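Local atomic coordinates of erythrocyte binding antigen 140 (Plasmodium falciparum, PDB entry 4GF2), a protein that probably binds a receptor on the host erythrocyte surface during parasite invasion, through a region built of two Duffy-binding-like domains. Residues 63-66 and 67-71; 469-472 and 473-477; 531-534 and 535-539; 544-547 and 548-551. The protein carries 3 engineered substitutions. All coordinates share one frame; numbering follows the deposited sequence.

Contact 1 of 4, residues 63-66 and 67-71; sequences FLIS and VNTEA
Ile65 and Thr69 extend from helix 56-78 in the same direction, flank to flank, and between them sits a doubly used carbonyl. Thr69 OG1 donates to Ile65 O over 2.7 Å, while Thr69 N reaches the same Ile65 O at 2.9 Å from the opposite face of its plane. The hydroxyl can do this because OG1 stands anti to the carbonyl carbon (chi1 -60°), which turns it back along the helix. The methyl branch Ile65 CG2 lies alongside, 3.8 Å from Thr69 OG1, and both residues face His10 of helix 4-14.

On another side of the helix, Val67 CG1 approaches the Phe63 ring obliquely, 4.2 Å from CD1. Aromatic and branched aliphatic side chains suit this place, since both also touch Phe97 of helix 83-101, and Phe48 meets the Phe63 ring edge-to-face. Val67 CG2 rests 3.3 Å from Leu64 O, whose own bond comes from Asn68 N. Glu70 turns its carboxylate to Lys17, Cys44 N and Ser93.

In this largely buried part of the helix, the threonine hydroxyl is therefore satisfied as a donor by Ile65 O of its own helix, which lets Thr69 pack against His10 and Leu11 of helix 4-14.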
loop_
_atom_site.group_PDB
_atom_site.type_symbol
_atom_site.label_atom_id
_atom_site.label_comp_id
_atom_site.label_asym_id
_atom_site.label_seq_id
_atom_site.Cartn_x
_atom_site.Cartn_y
_atom_site.Cartn_z
ATOM N N PHE A 63 -10.146 50.586 5.863
ATOM C CA PHE A 63 -8.921 49.807 5.791
ATOM C C PHE A 63 -8.400 49.594 7.204
ATOM O O PHE A 63 -7.947 48.502 7.555
ATOM C CB PHE A 63 -7.880 50.531 4.943
ATOM C CG PHE A 63 -7.059 49.621 4.075
ATOM C CD1 PHE A 63 -6.637 48.386 4.537
ATOM C CD2 PHE A 63 -6.713 50.004 2.793
ATOM C CE1 PHE A 63 -5.882 47.553 3.733
ATOM C CE2 PHE A 63 -5.960 49.179 1.987
ATOM C CZ PHE A 63 -5.545 47.953 2.455
ATOM N N LEU A 64 -8.480 50.640 8.022
ATOM C CA LEU A 64 -8.044 50.549 9.408
ATOM C C LEU A 64 -8.869 49.504 10.149
ATOM O O LEU A 64 -8.342 48.733 10.957
ATOM C CB LEU A 64 -8.161 51.907 10.099
ATOM C CG LEU A 64 -7.091 52.933 9.718
ATOM C CD1 LEU A 64 -7.497 54.328 10.175
ATOM C CD2 LEU A 64 -5.743 52.550 10.314
ATOM N N ILE A 65 -10.167 49.476 9.863
ATOM C CA ILE A 65 -11.060 48.510 10.485
ATOM C C ILE A 65 -10.711 47.092 10.053
ATOM O O ILE A 65 -10.746 46.161 10.855
ATOM C CB ILE A 65 -12.524 48.797 10.126
ATOM C CG1 ILE A 65 -12.990 50.079 10.821
ATOM C CG2 ILE A 65 -13.412 47.624 10.534
ATOM C CD1 ILE A 65 -14.347 50.573 10.364
ATOM N N SER A 66 -10.374 46.930 8.782
ATOM C CA SER A 66 -10.065 45.615 8.246
ATOM C C SER A 66 -8.829 45.002 8.909
ATOM O O SER A 66 -8.868 43.858 9.353
ATOM C CB SER A 66 -9.872 45.697 6.735
ATOM O OG SER A 66 -11.075 46.096 6.104
ATOM N N VAL A 67 -7.735 45.756 8.983
ATOM C CA VAL A 67 -6.498 45.214 9.543
ATOM C C VAL A 67 -6.640 44.928 11.037
ATOM O O VAL A 67 -6.198 43.887 11.524
ATOM C CB VAL A 67 -5.279 46.140 9.301
ATOM C CG1 VAL A 67 -5.036 46.312 7.816
ATOM C CG2 VAL A 67 -5.462 47.494 9.985
ATOM N N ASN A 68 -7.268 45.851 11.756
ATOM C CA ASN A 68 -7.473 45.700 13.192
ATOM C C ASN A 68 -8.380 44.509 13.503
ATOM O O ASN A 68 -8.174 43.801 14.489
ATOM C CB ASN A 68 -8.063 46.989 13.773
ATOM C CG ASN A 68 -8.353 46.885 15.254
ATOM O OD1 ASN A 68 -9.446 46.497 15.655
ATOM N ND2 ASN A 68 -7.372 47.235 16.076
ATOM N N THR A 69 -9.377 44.282 12.654
ATOM C CA THR A 69 -10.289 43.163 12.849
ATOM C C THR A 69 -9.567 41.858 12.539
ATOM O O THR A 69 -9.694 40.876 13.273
ATOM C CB THR A 69 -11.551 43.281 11.972
ATOM O OG1 THR A 69 -12.260 44.481 12.303
ATOM C CG2 THR A 69 -12.471 42.094 12.198
ATOM N N GLU A 70 -8.798 41.859 11.456
ATOM C CA GLU A 70 -8.005 40.696 11.080
ATOM C C GLU A 70 -7.146 40.237 12.258
ATOM O O GLU A 70 -7.033 39.042 12.523
ATOM C CB GLU A 70 -7.128 41.021 9.868
ATOM C CG GLU A 70 -6.115 39.938 9.511
ATOM C CD GLU A 70 -6.752 38.686 8.938
ATOM O OE1 GLU A 70 -7.974 38.701 8.657
ATOM O OE2 GLU A 70 -6.022 37.685 8.767
ATOM N N ALA A 71 -6.557 41.193 12.971
ATOM C CA ALA A 71 -5.737 40.888 14.144
ATOM C C ALA A 71 -6.527 40.177 15.253
ATOM O O ALA A 71 -6.108 39.125 15.738
ATOM C CB ALA A 71 -5.106 42.157 14.681
#

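Contact 2 of 4, residues 469-472 and 473-477; sequences DYDK and FQKIP
Phe473 opens the second half of the short helix 470-475 by donating its N-H to Asp469 O, 2.9 Å away, the first i to i+4 bond of the helix. Its CB lies 3.4 Å from that same Asp469 O, and the ring, with CG anti to the backbone N (chi1 -175°), is carried out to Asn397 of helix 388-407.

Gln474 follows, its N bonded to Tyr470 O at 3.2 Å with the donor above the carbonyl plane. Its amide and the Asp471 carboxylate cross with their planes 28° apart. A long polar side chain fits this buried place, because OE1 also receives a weak hydrogen bond from Trp446 NE1.

Lys475 supplies the charged link: NZ, swung round by a bend at its last torsion (chi4 78°), forms a salt bridge to Asp471 OD2 at 3.1 Å. Lys450 takes OD1, so the carboxylate joins two lysines. Lys475 N bonds to Lys472 O at 3.0 Å and only weakly to Asp471 O; the former is an i to i+3 bond, tighter than the i to i+4 bonds before it.

Ile476 lays CG1 3.7 Å from Lys472 O, and Pro477 stands at the N-cap position of helix 478-508. The stretch thus leads directly into that helix while resting on two others, with Tyr470 stacked on Trp454 of helix 435-457 and Gln474 reaching Ala403 of helix 388-407.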
loop_
_atom_site.group_PDB
_atom_site.type_symbol
_atom_site.label_atom_id
_atom_site.label_comp_id
_atom_site.label_asym_id
_atom_site.label_seq_id
_atom_site.Cartn_x
_atom_site.Cartn_y
_atom_site.Cartn_z
ATOM N N ASP A 469 6.423 -21.199 -17.641
ATOM C CA ASP A 469 4.997 -21.437 -17.840
ATOM C C ASP A 469 4.227 -21.515 -16.528
ATOM O O ASP A 469 3.189 -22.174 -16.440
ATOM C CB ASP A 469 4.786 -22.713 -18.659
ATOM C CG ASP A 469 5.309 -22.586 -20.078
ATOM O OD1 ASP A 469 5.142 -21.501 -20.677
ATOM O OD2 ASP A 469 5.892 -23.564 -20.592
ATOM N N TYR A 470 4.737 -20.833 -15.509
ATOM C CA TYR A 470 4.035 -20.741 -14.238
ATOM C C TYR A 470 2.658 -20.130 -14.459
ATOM O O TYR A 470 1.710 -20.441 -13.739
ATOM C CB TYR A 470 4.838 -19.905 -13.238
ATOM C CG TYR A 470 5.281 -18.558 -13.768
ATOM C CD1 TYR A 470 4.417 -17.474 -13.768
ATOM C CD2 TYR A 470 6.566 -18.371 -14.261
ATOM C CE1 TYR A 470 4.813 -16.245 -14.247
ATOM C CE2 TYR A 470 6.972 -17.140 -14.744
ATOM C CZ TYR A 470 6.090 -16.082 -14.734
ATOM O OH TYR A 470 6.482 -14.854 -15.210
ATOM N N ASP A 471 2.548 -19.270 -15.468
ATOM C CA ASP A 471 1.285 -18.607 -15.766
ATOM C C ASP A 471 0.287 -19.576 -16.394
ATOM O O ASP A 471 -0.871 -19.636 -15.981
ATOM C CB ASP A 471 1.508 -17.417 -16.696
ATOM C CG ASP A 471 0.269 -16.561 -16.850
ATOM O OD1 ASP A 471 -0.537 -16.508 -15.897
ATOM O OD2 ASP A 471 0.099 -15.943 -17.921
ATOM N N LYS A 472 0.734 -20.328 -17.397
ATOM C CA LYS A 472 -0.112 -21.340 -18.022
ATOM C C LYS A 472 -0.546 -22.380 -16.997
ATOM O O LYS A 472 -1.696 -22.818 -16.990
ATOM C CB LYS A 472 0.621 -22.038 -19.171
ATOM C CG LYS A 472 0.402 -21.407 -20.537
ATOM C CD LYS A 472 1.083 -22.221 -21.631
ATOM C CE LYS A 472 0.784 -21.663 -23.015
ATOM N NZ LYS A 472 1.429 -22.466 -24.092
ATOM N N PHE A 473 0.384 -22.779 -16.139
ATOM C CA PHE A 473 0.098 -23.784 -15.126
ATOM C C PHE A 473 -1.030 -23.325 -14.206
ATOM O O PHE A 473 -1.910 -24.108 -13.845
ATOM C CB PHE A 473 1.354 -24.085 -14.310
ATOM C CG PHE A 473 1.177 -25.196 -13.320
ATOM C CD1 PHE A 473 0.930 -26.488 -13.751
ATOM C CD2 PHE A 473 1.263 -24.952 -11.959
ATOM C CE1 PHE A 473 0.769 -27.515 -12.844
ATOM C CE2 PHE A 473 1.103 -25.973 -11.047
ATOM C CZ PHE A 473 0.856 -27.258 -11.488
ATOM N N GLN A 474 -1.005 -22.047 -13.842
ATOM C CA GLN A 474 -2.008 -21.484 -12.948
ATOM C C GLN A 474 -3.393 -21.473 -13.591
ATOM O O GLN A 474 -4.407 -21.462 -12.894
ATOM C CB GLN A 474 -1.605 -20.066 -12.534
ATOM C CG GLN A 474 -2.631 -19.349 -11.672
ATOM C CD GLN A 474 -3.374 -18.261 -12.430
ATOM O OE1 GLN A 474 -2.785 -17.539 -13.239
ATOM N NE2 GLN A 474 -4.674 -18.139 -12.172
ATOM N N LYS A 475 -3.433 -21.480 -14.919
ATOM C CA LYS A 475 -4.703 -21.461 -15.641
ATOM C C LYS A 475 -5.356 -22.842 -15.711
ATOM O O LYS A 475 -6.522 -22.960 -16.085
ATOM C CB LYS A 475 -4.509 -20.911 -17.059
ATOM C CG LYS A 475 -4.134 -19.439 -17.114
ATOM C CD LYS A 475 -4.465 -18.840 -18.472
ATOM C CE LYS A 475 -4.120 -17.358 -18.542
ATOM N NZ LYS A 475 -2.663 -17.118 -18.737
ATOM N N ILE A 476 -4.608 -23.883 -15.354
ATOM C CA ILE A 476 -5.132 -25.245 -15.388
ATOM C C ILE A 476 -6.031 -25.516 -14.187
ATOM O O ILE A 476 -5.640 -25.250 -13.050
ATOM C CB ILE A 476 -3.994 -26.280 -15.386
ATOM C CG1 ILE A 476 -3.207 -26.198 -16.695
ATOM C CG2 ILE A 476 -4.549 -27.687 -15.194
ATOM C CD1 ILE A 476 -2.056 -27.172 -16.776
ATOM N N PRO A 477 -7.238 -26.050 -14.434
ATOM C CA PRO A 477 -8.150 -26.393 -13.341
ATOM C C PRO A 477 -7.419 -27.018 -12.160
ATOM O O PRO A 477 -6.643 -27.961 -12.323
ATOM C CB PRO A 477 -9.100 -27.395 -13.991
ATOM C CG PRO A 477 -9.188 -26.932 -15.401
ATOM C CD PRO A 477 -7.821 -26.375 -15.747
#

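Contact 3 of 4, residues 531-534 and 535-539; sequences LKKS and EYEKQ. With GOL (glycerol), chain I.
Lys532 and Glu535 make the close-packed side of this pair of turns. Lys532 NZ donates to Glu535 OE1 at 2.9 Å, arriving on its syn lone pair, in a salt bridge within one turn. The lysine folds back to do so, bent at chi2 (-58°) and chi3 (-71°), whereas the glutamate is extended. Buried charges need such partners: Trp486 NE1 of helix 478-508 also binds OE1, and Trp326 lies against both side chains. Leu531 CG covers the other carboxylate oxygen, 3.7 Å from Glu535 OE2.

The solvent side is looser. There Lys533 NZ and Glu537 OE2 form a longer salt bridge, 3.6 Å, between long charged side chains, which suit a surface where water can reach them. Nearby, Ser534 OG bends back to Leu531 O at 2.7 Å, sharing that carbonyl with Glu535 N on the same face of its plane. A glycerol, probably from the crystallisation liquor, donates from O3 to Ser534 OG at 2.9 Å and accepts from Lys538 NZ at 3.0 Å.

Spacings of i to i+3 and i to i+4 are those at which side chains on an alpha-helix can pair; here the long helix 518-548 packs one side on helix 478-508 and exposes another, within the helical fold of a Duffy-binding-like region.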
loop_
_atom_site.group_PDB
_atom_site.type_symbol
_atom_site.label_atom_id
_atom_site.label_comp_id
_atom_site.label_asym_id
_atom_site.label_seq_id
_atom_site.Cartn_x
_atom_site.Cartn_y
_atom_site.Cartn_z
ATOM N N LEU A 531 -5.358 -47.597 1.021
ATOM C CA LEU A 531 -5.736 -46.210 1.236
ATOM C C LEU A 531 -5.542 -45.409 -0.045
ATOM O O LEU A 531 -6.391 -44.599 -0.417
ATOM C CB LEU A 531 -4.914 -45.596 2.371
ATOM C CG LEU A 531 -5.117 -44.094 2.593
ATOM C CD1 LEU A 531 -6.562 -43.784 2.956
ATOM C CD2 LEU A 531 -4.167 -43.573 3.663
ATOM N N LYS A 532 -4.421 -45.640 -0.721
ATOM C CA LYS A 532 -4.116 -44.912 -1.944
ATOM C C LYS A 532 -5.060 -45.346 -3.057
ATOM O O LYS A 532 -5.404 -44.555 -3.935
ATOM C CB LYS A 532 -2.660 -45.137 -2.366
ATOM C CG LYS A 532 -1.625 -44.796 -1.293
ATOM C CD LYS A 532 -1.716 -43.351 -0.815
ATOM C CE LYS A 532 -1.236 -42.366 -1.869
ATOM N NZ LYS A 532 -1.285 -40.962 -1.371
ATOM N N LYS A 533 -5.482 -46.605 -3.011
ATOM C CA LYS A 533 -6.404 -47.138 -4.006
ATOM C C LYS A 533 -7.740 -46.406 -3.957
ATOM O O LYS A 533 -8.305 -46.069 -4.996
ATOM C CB LYS A 533 -6.625 -48.635 -3.787
ATOM C CG LYS A 533 -7.596 -49.259 -4.774
ATOM C CD LYS A 533 -7.806 -50.739 -4.497
ATOM C CE LYS A 533 -8.882 -51.330 -5.397
ATOM N NZ LYS A 533 -8.531 -51.249 -6.843
ATOM N N SER A 534 -8.248 -46.162 -2.755
ATOM C CA SER A 534 -9.503 -45.431 -2.613
ATOM C C SER A 534 -9.349 -43.986 -3.085
ATOM O O SER A 534 -10.238 -43.449 -3.747
ATOM C CB SER A 534 -10.020 -45.486 -1.170
ATOM O OG SER A 534 -9.058 -45.027 -0.240
ATOM N N GLU A 535 -8.215 -43.370 -2.765
ATOM C CA GLU A 535 -7.949 -42.000 -3.187
ATOM C C GLU A 535 -7.941 -41.937 -4.706
ATOM O O GLU A 535 -8.529 -41.039 -5.313
ATOM C CB GLU A 535 -6.602 -41.525 -2.650
ATOM C CG GLU A 535 -6.534 -41.415 -1.141
ATOM C CD GLU A 535 -5.133 -41.104 -0.652
ATOM O OE1 GLU A 535 -4.218 -41.009 -1.495
ATOM O OE2 GLU A 535 -4.945 -40.953 0.574
ATOM N N TYR A 536 -7.265 -42.908 -5.310
ATOM C CA TYR A 536 -7.183 -43.019 -6.758
ATOM C C TYR A 536 -8.570 -43.135 -7.375
ATOM O O TYR A 536 -8.895 -42.432 -8.327
ATOM C CB TYR A 536 -6.341 -44.239 -7.130
ATOM C CG TYR A 536 -6.359 -44.583 -8.600
ATOM C CD1 TYR A 536 -5.462 -43.995 -9.483
ATOM C CD2 TYR A 536 -7.266 -45.502 -9.106
ATOM C CE1 TYR A 536 -5.472 -44.312 -10.830
ATOM C CE2 TYR A 536 -7.283 -45.824 -10.450
ATOM C CZ TYR A 536 -6.383 -45.227 -11.306
ATOM O OH TYR A 536 -6.399 -45.544 -12.645
ATOM N N GLU A 537 -9.388 -44.024 -6.818
ATOM C CA GLU A 537 -10.725 -44.276 -7.341
ATOM C C GLU A 537 -11.594 -43.028 -7.289
ATOM O O GLU A 537 -12.318 -42.728 -8.239
ATOM C CB GLU A 537 -11.394 -45.405 -6.559
ATOM C CG GLU A 537 -10.817 -46.778 -6.855
ATOM C CD GLU A 537 -11.435 -47.864 -5.998
ATOM O OE1 GLU A 537 -12.061 -47.527 -4.971
ATOM O OE2 GLU A 537 -11.298 -49.054 -6.353
ATOM N N LYS A 538 -11.522 -42.308 -6.174
ATOM C CA LYS A 538 -12.281 -41.074 -6.017
ATOM C C LYS A 538 -11.957 -40.097 -7.139
ATOM O O LYS A 538 -12.849 -39.629 -7.846
ATOM C CB LYS A 538 -11.976 -40.421 -4.665
ATOM C CG LYS A 538 -12.669 -41.075 -3.478
ATOM C CD LYS A 538 -12.401 -40.301 -2.192
ATOM C CE LYS A 538 -13.177 -40.869 -1.011
ATOM N NZ LYS A 538 -12.712 -42.231 -0.628
ATOM N N GLN A 539 -10.673 -39.799 -7.300
ATOM C CA GLN A 539 -10.238 -38.794 -8.262
ATOM C C GLN A 539 -10.464 -39.227 -9.703
ATOM O O GLN A 539 -10.783 -38.407 -10.563
ATOM C CB GLN A 539 -8.765 -38.475 -8.042
ATOM C CG GLN A 539 -8.491 -37.803 -6.714
ATOM C CD GLN A 539 -7.019 -37.748 -6.402
ATOM O OE1 GLN A 539 -6.383 -36.703 -6.525
ATOM N NE2 GLN A 539 -6.463 -38.882 -6.004
HETATM C C1 GOL I . -10.175 -39.657 3.151
HETATM O O1 GOL I . -8.788 -39.405 3.157
HETATM C C2 GOL I . -10.417 -41.120 2.799
HETATM O O2 GOL I . -9.852 -41.953 3.788
HETATM C C3 GOL I . -9.801 -41.432 1.440
HETATM O O3 GOL I . -10.216 -42.708 1.008
#

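Contact 4 of 4, residues 544-547 and 548-551; sequences TKDK and NKKM
A Schellman motif finishes the C-terminal end of helix 518-548, before the loop that leads to helix 563-570. Asn548 N still makes a regular bond to Thr544 O at 3.0 Å, but Lys550 N turns to Lys547 O, 2.8 Å off and above the carbonyl plane, the 5→2 bond of the motif. Lys550, at its C' position, takes the left-handed backbone conformation (phi 61°, psi 33°), and Met551 N closes the 6→1 bond to Asp546 O, here weak and long.

That reversal brings Met551 over Asp546. Met551 SD lies 3.3 Å from Asp546 OD1, the two side chains crossing at a slant. From another direction Lys549 NZ approaches Asp546 OD1 at 3.5 Å in a salt bridge; its chain, bent at chi3 (63°), passes with CD 3.3 Å from Lys545 O. Lys542 holds the second oxygen, OD2. The Thr544 and Asn548 side chains extend in the same direction, with Thr544 CG2 3.8 Å from Asn548 ND2, while Thr544 OG1 is bonded to Val540 O.

Lysine and asparagine suit this exposed end, where polar groups can meet water and cationic side chains would interact favourably with the negative end of the helix dipole. Paired with lysines through both oxygens, the buried Asp546 carboxylate is probably stabilised in its charged form.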
loop_
_atom_site.group_PDB
_atom_site.type_symbol
_atom_site.label_atom_id
_atom_site.label_comp_id
_atom_site.label_asym_id
_atom_site.label_seq_id
_atom_site.Cartn_x
_atom_site.Cartn_y
_atom_site.Cartn_z
ATOM N N THR A 544 -13.335 -38.557 -14.720
ATOM C CA THR A 544 -14.146 -39.182 -15.758
ATOM C C THR A 544 -15.500 -38.495 -15.905
ATOM O O THR A 544 -15.903 -38.125 -17.008
ATOM C CB THR A 544 -14.385 -40.667 -15.448
ATOM O OG1 THR A 544 -13.129 -41.344 -15.338
ATOM C CG2 THR A 544 -15.212 -41.316 -16.548
ATOM N N LYS A 545 -16.202 -38.335 -14.788
ATOM C CA LYS A 545 -17.513 -37.698 -14.796
ATOM C C LYS A 545 -17.427 -36.261 -15.302
ATOM O O LYS A 545 -18.282 -35.819 -16.069
ATOM C CB LYS A 545 -18.133 -37.733 -13.397
ATOM C CG LYS A 545 -18.609 -39.115 -12.980
ATOM C CD LYS A 545 -19.144 -39.125 -11.558
ATOM C CE LYS A 545 -19.741 -40.478 -11.205
ATOM N NZ LYS A 545 -20.071 -40.593 -9.759
ATOM N N ASP A 546 -16.397 -35.535 -14.872
ATOM C CA ASP A 546 -16.205 -34.158 -15.318
ATOM C C ASP A 546 -15.876 -34.124 -16.807
ATOM O O ASP A 546 -16.436 -33.322 -17.556
ATOM C CB ASP A 546 -15.095 -33.464 -14.521
ATOM C CG ASP A 546 -15.539 -33.046 -13.125
ATOM O OD1 ASP A 546 -16.747 -33.144 -12.820
ATOM O OD2 ASP A 546 -14.676 -32.604 -12.334
ATOM N N LYS A 547 -14.967 -34.995 -17.234
ATOM C CA LYS A 547 -14.583 -35.066 -18.640
ATOM C C LYS A 547 -15.811 -35.241 -19.527
ATOM O O LYS A 547 -15.945 -34.574 -20.553
ATOM C CB LYS A 547 -13.602 -36.217 -18.877
ATOM C CG LYS A 547 -13.119 -36.322 -20.318
ATOM C CD LYS A 547 -12.200 -37.516 -20.528
ATOM C CE LYS A 547 -12.951 -38.833 -20.394
ATOM N NZ LYS A 547 -12.070 -40.009 -20.640
ATOM N N ASN A 548 -16.709 -36.135 -19.126
ATOM C CA ASN A 548 -17.919 -36.404 -19.900
ATOM C C ASN A 548 -18.842 -35.192 -19.967
ATOM O O ASN A 548 -19.609 -35.039 -20.917
ATOM C CB ASN A 548 -18.670 -37.601 -19.316
ATOM C CG ASN A 548 -17.901 -38.900 -19.464
ATOM O OD1 ASN A 548 -17.147 -39.085 -20.420
ATOM N ND2 ASN A 548 -18.088 -39.809 -18.513
ATOM N N LYS A 549 -18.764 -34.336 -18.954
ATOM C CA LYS A 549 -19.534 -33.097 -18.933
ATOM C C LYS A 549 -18.819 -32.003 -19.722
ATOM O O LYS A 549 -19.209 -30.836 -19.679
ATOM C CB LYS A 549 -19.772 -32.642 -17.492
ATOM C CG LYS A 549 -20.754 -33.519 -16.726
ATOM C CD LYS A 549 -20.450 -33.546 -15.233
ATOM C CE LYS A 549 -20.582 -32.172 -14.594
ATOM N NZ LYS A 549 -20.140 -32.180 -13.169
ATOM N N LYS A 550 -17.761 -32.390 -20.431
ATOM C CA LYS A 550 -17.057 -31.495 -21.348
ATOM C C LYS A 550 -16.467 -30.274 -20.643
ATOM O O LYS A 550 -16.382 -29.191 -21.223
ATOM C CB LYS A 550 -17.992 -31.054 -22.481
ATOM C CG LYS A 550 -18.571 -32.214 -23.278
ATOM C CD LYS A 550 -19.459 -31.733 -24.417
ATOM C CE LYS A 550 -20.042 -32.904 -25.194
ATOM N NZ LYS A 550 -20.895 -32.464 -26.332
ATOM N N MET A 551 -16.049 -30.460 -19.395
ATOM C CA MET A 551 -15.432 -29.383 -18.628
ATOM C C MET A 551 -13.981 -29.187 -19.060
ATOM O O MET A 551 -13.368 -28.163 -18.760
ATOM C CB MET A 551 -15.500 -29.690 -17.128
ATOM C CG MET A 551 -16.919 -29.862 -16.598
ATOM S SD MET A 551 -16.992 -30.563 -14.934
ATOM C CE MET A 551 -16.322 -29.224 -13.954
#

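Followed from the N terminus, the four contacts come strictly in series: none nests in or crosses another, and each lies within a continuous stretch, so none closes a long loop. Contact 1, in the first Duffy binding domain, turns helix 56-78 toward helices 4-14, 83-101 and 132-155. Contact 2, in the second and about 73 Å away between centres, sets a short helix against helices 388-407 and 435-457 just before helix 478-508. Contacts 3 and 4 share helix 518-548: the former ties it to helices 478-508 and 563-570, the latter ends it. Contact 2 comes within about 6 Å of contact 4 at the nearest atoms, without touching.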